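Local coordinates for protein YiiM (Escherichia coli, PDB 1O67), which is a MOSC-domain protein that probably binds molybdenum and may act as an oxidoreductase on nitrogenous compounds, at residues V17-G22 / I38-E43; G113-W118 / L174-S179. The protein carries 1 engineered substitution. One frame throughout, in Å; residues are numbered along the deposited sequence.

Contact 1 (V17-G22 / I38-E43)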
loop_
_atom_site.group_PDB
_atom_site.type_symbol
_atom_site.label_atom_id
_atom_site.label_comp_id
_atom_site.label_asym_id
_atom_site.label_seq_id
_atom_site.Cartn_x
_atom_site.Cartn_y
_atom_site.Cartn_z
ATOM N N VAL A 17 -14.682 -3.427 4.284
ATOM C CA VAL A 17 -13.807 -3.308 3.101
ATOM C C VAL A 17 -14.420 -3.817 1.823
ATOM O O VAL A 17 -15.106 -4.838 1.864
ATOM C CB VAL A 17 -12.491 -4.086 3.395
ATOM C CG1 VAL A 17 -12.710 -5.587 3.491
ATOM C CG2 VAL A 17 -11.429 -3.788 2.363
ATOM N N ASP A 18 -14.287 -3.115 0.696
ATOM C CA ASP A 18 -14.785 -3.684 -0.577
ATOM C C ASP A 18 -13.605 -4.486 -1.155
ATOM O O ASP A 18 -12.469 -4.031 -0.984
ATOM C CB ASP A 18 -15.182 -2.638 -1.595
ATOM C CG ASP A 18 -16.290 -1.705 -1.155
ATOM O OD1 ASP A 18 -17.222 -2.234 -0.503
ATOM O OD2 ASP A 18 -16.251 -0.488 -1.466
ATOM N N VAL A 19 -13.864 -5.587 -1.821
ATOM C CA VAL A 19 -12.841 -6.461 -2.380
ATOM C C VAL A 19 -12.902 -6.556 -3.896
ATOM O O VAL A 19 -13.987 -6.465 -4.444
ATOM C CB VAL A 19 -13.019 -7.909 -1.829
ATOM C CG1 VAL A 19 -11.879 -8.815 -2.295
ATOM C CG2 VAL A 19 -13.107 -7.872 -0.317
ATOM N N TYR A 20 -11.752 -6.619 -4.582
ATOM C CA TYR A 20 -11.688 -6.698 -6.026
ATOM C C TYR A 20 -10.594 -7.640 -6.534
ATOM O O TYR A 20 -9.503 -7.668 -5.946
ATOM C CB TYR A 20 -11.394 -5.338 -6.655
ATOM C CG TYR A 20 -12.274 -4.194 -6.246
ATOM C CD1 TYR A 20 -12.018 -3.499 -5.074
ATOM C CD2 TYR A 20 -13.360 -3.798 -7.014
ATOM C CE1 TYR A 20 -12.823 -2.465 -4.655
ATOM C CE2 TYR A 20 -14.164 -2.753 -6.611
ATOM C CZ TYR A 20 -13.890 -2.091 -5.435
ATOM O OH TYR A 20 -14.688 -1.052 -5.027
ATOM N N THR A 21 -10.865 -8.429 -7.570
ATOM C CA THR A 21 -9.821 -9.320 -8.119
ATOM C C THR A 21 -9.765 -9.190 -9.639
ATOM O O THR A 21 -10.755 -8.757 -10.232
ATOM C CB THR A 21 -9.965 -10.781 -7.689
ATOM O OG1 THR A 21 -11.285 -11.276 -7.969
ATOM C CG2 THR A 21 -9.681 -10.925 -6.197
ATOM N N GLY A 22 -8.696 -9.635 -10.297
ATOM C CA GLY A 22 -8.553 -9.461 -11.707
ATOM C C GLY A 22 -8.497 -10.550 -12.719
ATOM O O GLY A 22 -7.840 -11.582 -12.568
ATOM N N ILE A 38 -12.337 -6.707 -10.703
ATOM C CA ILE A 38 -13.799 -6.740 -10.591
ATOM C C ILE A 38 -14.189 -7.006 -9.150
ATOM O O ILE A 38 -13.471 -7.714 -8.431
ATOM C CB ILE A 38 -14.346 -7.792 -11.574
ATOM C CG1 ILE A 38 -14.311 -7.200 -12.996
ATOM C CG2 ILE A 38 -15.741 -8.263 -11.233
ATOM C CD1 ILE A 38 -14.200 -8.209 -14.103
ATOM N N GLN A 39 -15.297 -6.421 -8.696
ATOM C CA GLN A 39 -15.703 -6.601 -7.316
ATOM C C GLN A 39 -16.169 -8.021 -7.024
ATOM O O GLN A 39 -16.848 -8.652 -7.826
ATOM C CB GLN A 39 -16.744 -5.561 -6.896
ATOM C CG GLN A 39 -16.991 -5.563 -5.402
ATOM C CD GLN A 39 -17.553 -4.272 -4.860
ATOM O OE1 GLN A 39 -18.076 -3.439 -5.608
ATOM N NE2 GLN A 39 -17.464 -4.082 -3.545
ATOM N N VAL A 40 -15.747 -8.541 -5.884
ATOM C CA VAL A 40 -16.057 -9.857 -5.371
ATOM C C VAL A 40 -17.146 -9.716 -4.313
ATOM O O VAL A 40 -17.082 -8.773 -3.519
ATOM C CB VAL A 40 -14.830 -10.515 -4.714
ATOM C CG1 VAL A 40 -15.207 -11.738 -3.888
ATOM C CG2 VAL A 40 -13.797 -10.865 -5.769
ATOM N N ASP A 41 -18.073 -10.667 -4.254
ATOM C CA ASP A 41 -19.164 -10.535 -3.304
ATOM C C ASP A 41 -19.254 -11.571 -2.222
ATOM O O ASP A 41 -19.758 -11.225 -1.130
ATOM C CB ASP A 41 -20.508 -10.408 -4.057
ATOM C CG ASP A 41 -20.823 -8.929 -4.284
ATOM O OD1 ASP A 41 -20.637 -8.129 -3.334
ATOM O OD2 ASP A 41 -21.237 -8.570 -5.402
ATOM N N GLY A 42 -18.825 -12.808 -2.421
ATOM C CA GLY A 42 -18.964 -13.764 -1.313
ATOM C C GLY A 42 -17.645 -13.967 -0.577
ATOM O O GLY A 42 -16.908 -13.039 -0.271
ATOM N N GLU A 43 -17.362 -15.236 -0.292
ATOM C CA GLU A 43 -16.141 -15.611 0.389
ATOM C C GLU A 43 -15.187 -16.296 -0.589
ATOM O O GLU A 43 -15.614 -17.018 -1.499
ATOM C CB GLU A 43 -16.426 -16.496 1.581
ATOM C CG GLU A 43 -16.468 -17.989 1.331
ATOM C CD GLU A 43 -16.974 -18.726 2.569
ATOM O OE1 GLU A 43 -17.785 -18.105 3.299
ATOM O OE2 GLU A 43 -16.546 -19.878 2.782
#
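Tyr20 and Gln39 meet at a non-hydrogen-bonded site of an antiparallel beta pair, where strand 14-22 takes strand 37-40 as a neighbour in the mixed sheet of this MOSC-domain protein. The pair illustrates how antiparallel pairing sorts side chains onto two faces. At the next site along, Thr21 and Ile38 exchange both backbone bonds, and Thr21 N lies 2.8 Å from Ile38 O. On the face carrying Tyr20 and Gln39, Tyr20 CG stands anti to the carbonyl carbon (chi1 -52°), and this swings one side of the ring across the partner strand: Tyr20 CD2 comes to 3.7 Å from Gln39 CA, and Tyr20 CE2 to 3.8 Å from Gln39 CB. Gln39, extended beyond CG, carries its amide past the same ring side with the two planes 30° apart. The amide nitrogen continues past the ring to Asp18, two residues before Tyr20, with Gln39 NE2 3.3 Å from the methylene carbon Asp18 CB. The Asp18 carboxylate has its salt bridge elsewhere, with Arg74. Ala93, Pro94 and Ser101 also touch the tyrosine, which is buried while Gln39 is exposed. With an alanine at Tyr20, the aliphatic stem of Gln39 would probably lose the surface it lies against and its amide would be freer to turn. The other face carries Val19, Thr21, Ile38 and Val40 and is mainly apolar. Thr21 holds its hydroxyl between the backbone N and carbonyl carbon, directing Thr21 OG1 to 3.4 Å from Val40 CG2. Val19 CG1 packs at 4.2 Å from Val40 CB, and Leu51 touches both Val19 and Thr21. Behind these side chains Val40 N bonds to Val19 O at 3.1 Å, the donor 45° above the carbonyl plane.

Contact 2 (G113-W118 / L174-S179)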
loop_
_atom_site.group_PDB
_atom_site.type_symbol
_atom_site.label_atom_id
_atom_site.label_comp_id
_atom_site.label_asym_id
_atom_site.label_seq_id
_atom_site.Cartn_x
_atom_site.Cartn_y
_atom_site.Cartn_z
ATOM N N GLY A 113 3.985 -2.781 9.906
ATOM C CA GLY A 113 3.988 -3.877 10.853
ATOM C C GLY A 113 2.606 -4.215 11.375
ATOM O O GLY A 113 2.427 -5.324 11.872
ATOM N N ASP A 114 1.643 -3.303 11.209
ATOM C CA ASP A 114 0.298 -3.585 11.673
ATOM C C ASP A 114 -0.134 -4.952 11.158
ATOM O O ASP A 114 0.083 -5.285 9.991
ATOM C CB ASP A 114 -0.708 -2.530 11.221
ATOM C CG ASP A 114 -0.707 -1.244 12.019
ATOM O OD1 ASP A 114 -0.016 -1.163 13.066
ATOM O OD2 ASP A 114 -1.385 -0.263 11.594
ATOM N N ILE A 115 -0.663 -5.765 12.058
ATOM C CA ILE A 115 -1.199 -7.069 11.673
ATOM C C ILE A 115 -2.725 -6.941 11.842
ATOM O O ILE A 115 -3.191 -6.385 12.851
ATOM C CB ILE A 115 -0.685 -8.209 12.532
ATOM C CG1 ILE A 115 0.835 -8.322 12.476
ATOM C CG2 ILE A 115 -1.338 -9.537 12.164
ATOM C CD1 ILE A 115 1.473 -9.162 13.549
ATOM N N PHE A 116 -3.477 -7.357 10.838
ATOM C CA PHE A 116 -4.902 -7.350 10.846
ATOM C C PHE A 116 -5.508 -8.750 10.646
ATOM O O PHE A 116 -5.126 -9.536 9.783
ATOM C CB PHE A 116 -5.459 -6.483 9.733
ATOM C CG PHE A 116 -5.217 -5.020 9.770
ATOM C CD1 PHE A 116 -4.058 -4.489 9.229
ATOM C CD2 PHE A 116 -6.158 -4.153 10.322
ATOM C CE1 PHE A 116 -3.820 -3.129 9.274
ATOM C CE2 PHE A 116 -5.939 -2.800 10.334
ATOM C CZ PHE A 116 -4.770 -2.279 9.815
ATOM N N ARG A 117 -6.543 -9.027 11.463
ATOM C CA ARG A 117 -7.286 -10.269 11.279
ATOM C C ARG A 117 -8.383 -9.980 10.244
ATOM O O ARG A 117 -9.044 -8.941 10.384
ATOM C CB ARG A 117 -7.933 -10.783 12.564
ATOM C CG ARG A 117 -8.598 -12.146 12.367
ATOM C CD ARG A 117 -9.114 -12.738 13.653
ATOM N NE ARG A 117 -9.905 -11.780 14.426
ATOM C CZ ARG A 117 -10.131 -11.882 15.732
ATOM N NH1 ARG A 117 -9.648 -12.885 16.458
ATOM N NH2 ARG A 117 -10.860 -10.947 16.336
ATOM N N TRP A 118 -8.475 -10.790 9.224
ATOM C CA TRP A 118 -9.532 -10.624 8.216
ATOM C C TRP A 118 -10.208 -11.984 8.052
ATOM O O TRP A 118 -9.593 -12.944 7.560
ATOM C CB TRP A 118 -8.998 -10.038 6.924
ATOM C CG TRP A 118 -9.995 -9.847 5.822
ATOM C CD1 TRP A 118 -11.334 -9.602 5.972
ATOM C CD2 TRP A 118 -9.755 -9.847 4.406
ATOM N NE1 TRP A 118 -11.936 -9.465 4.754
ATOM C CE2 TRP A 118 -10.993 -9.625 3.771
ATOM C CE3 TRP A 118 -8.617 -10.024 3.619
ATOM C CZ2 TRP A 118 -11.147 -9.571 2.381
ATOM C CZ3 TRP A 118 -8.758 -9.985 2.239
ATOM C CH2 TRP A 118 -10.007 -9.755 1.635
ATOM N N LEU A 174 -7.921 -4.572 13.554
ATOM C CA LEU A 174 -6.539 -4.320 13.949
ATOM C C LEU A 174 -6.249 -5.222 15.153
ATOM O O LEU A 174 -6.994 -5.177 16.128
ATOM C CB LEU A 174 -6.194 -2.898 14.308
ATOM C CG LEU A 174 -4.783 -2.674 14.884
ATOM C CD1 LEU A 174 -3.704 -3.049 13.899
ATOM C CD2 LEU A 174 -4.642 -1.205 15.295
ATOM N N VAL A 175 -5.131 -5.937 15.107
ATOM C CA VAL A 175 -4.961 -6.880 16.244
ATOM C C VAL A 175 -3.619 -6.748 16.871
ATOM O O VAL A 175 -3.401 -7.145 18.024
ATOM C CB VAL A 175 -5.320 -8.246 15.655
ATOM C CG1 VAL A 175 -4.178 -9.199 15.545
ATOM C CG2 VAL A 175 -6.557 -8.777 16.343
ATOM N N SER A 176 -2.688 -6.072 16.214
ATOM C CA SER A 176 -1.358 -5.899 16.768
ATOM C C SER A 176 -0.746 -4.634 16.166
ATOM O O SER A 176 -0.745 -4.522 14.948
ATOM C CB SER A 176 -0.405 -7.055 16.434
ATOM O OG SER A 176 -0.423 -8.111 17.362
ATOM N N ARG A 177 -0.306 -3.751 17.032
ATOM C CA ARG A 177 0.384 -2.551 16.531
ATOM C C ARG A 177 1.795 -2.723 17.097
ATOM O O ARG A 177 1.964 -2.701 18.314
ATOM C CB ARG A 177 -0.259 -1.262 16.986
ATOM C CG ARG A 177 0.766 -0.130 16.948
ATOM C CD ARG A 177 0.327 1.014 16.085
ATOM N NE ARG A 177 -0.711 0.680 15.146
ATOM C CZ ARG A 177 -1.749 1.497 14.914
ATOM N NH1 ARG A 177 -1.819 2.644 15.582
ATOM N NH2 ARG A 177 -2.666 1.177 13.997
ATOM N N VAL A 178 2.724 -3.036 16.203
ATOM C CA VAL A 178 4.071 -3.382 16.649
ATOM C C VAL A 178 5.163 -2.436 16.283
ATOM O O VAL A 178 6.316 -2.813 16.540
ATOM C CB VAL A 178 4.451 -4.804 16.153
ATOM C CG1 VAL A 178 3.527 -5.845 16.802
ATOM C CG2 VAL A 178 4.384 -4.949 14.653
ATOM N N SER A 179 4.915 -1.309 15.637
ATOM C CA SER A 179 5.991 -0.380 15.282
ATOM C C SER A 179 5.487 1.038 15.490
ATOM O O SER A 179 4.288 1.194 15.671
ATOM C CB SER A 179 6.412 -0.488 13.818
ATOM O OG SER A 179 5.884 0.596 13.057
HETATM O O HOH W 1 2.473 -1.834 13.809
#
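Asp114 and Arg177 run alongside each other in the same direction and join the two segments by a salt bridge just beyond the paired strands. Arg177 leaves its backbone with CG roughly anti to N (chi1 157°) and then bends at chi2 and chi3, a course that turns the guanidinium edge to the carboxylate, the two planes only 19° apart. Arg177 NE donates to the syn side of Asp114 OD1 at 2.9 Å, while the second bond, from Arg177 NH2 to Asp114 OD2, is weak. The buried carboxylate is gripped further: Tyr111 N donates to OD2, and a water gives a hydrogen to Asp114 OD1 at 2.7 Å while accepting one from Val178 N. The tight packing lies on this same side of the sheet. Leu174 CD1 rests over one face of the Phe116 ring, offset toward its rim, and Phe116 CD2 comes to 3.7 Å from Leu174 CA. Ile123 and Val125 also touch this ring, so the buried aromatic is met from the strands on both sides of its own, 121-128 and 172-176. The opposite side is looser and more open to solvent. There Ile115 CD1 meets Ser176 CB at 4.0 Å, and Ile115 CG2 stands 4.4 Å from Val175 CG1; Val175 is exposed, as is Arg117, whose guanidinium is engaged by Glu173. What sets both sides in place is the backbone. Ile115 N bonds almost straight to Ser176 O at 3.1 Å (170° at the hydrogen). Ile115 O accepts from two successive amides, from Val175 N in its carbonyl plane at 3.0 Å and more weakly from Ser176 N. Two residues of strand 172-176 thus face one of strand 115-118, the register slipping by one before Phe116: the signature of a classic beta bulge in an antiparallel sheet.

How the contacts relate
The centres of contacts 1 and 2 lie about 22 Å apart within one mixed sheet. Strands 14-22 and 172-176, one from each contact, are antiparallel neighbours in it, so strand 37-40 connects through them to strand 115-118. The contacts follow in series along the chain: contact 1 closes before contact 2 opens. They also touch directly, Trp118 CZ2 packing 3.7 Å from Val19 CG2. The early strands are thereby built into the same sheet as the later ones, so that residues far apart in sequence, from the start of the chain and from the end of the MOSC domain, share a single framework.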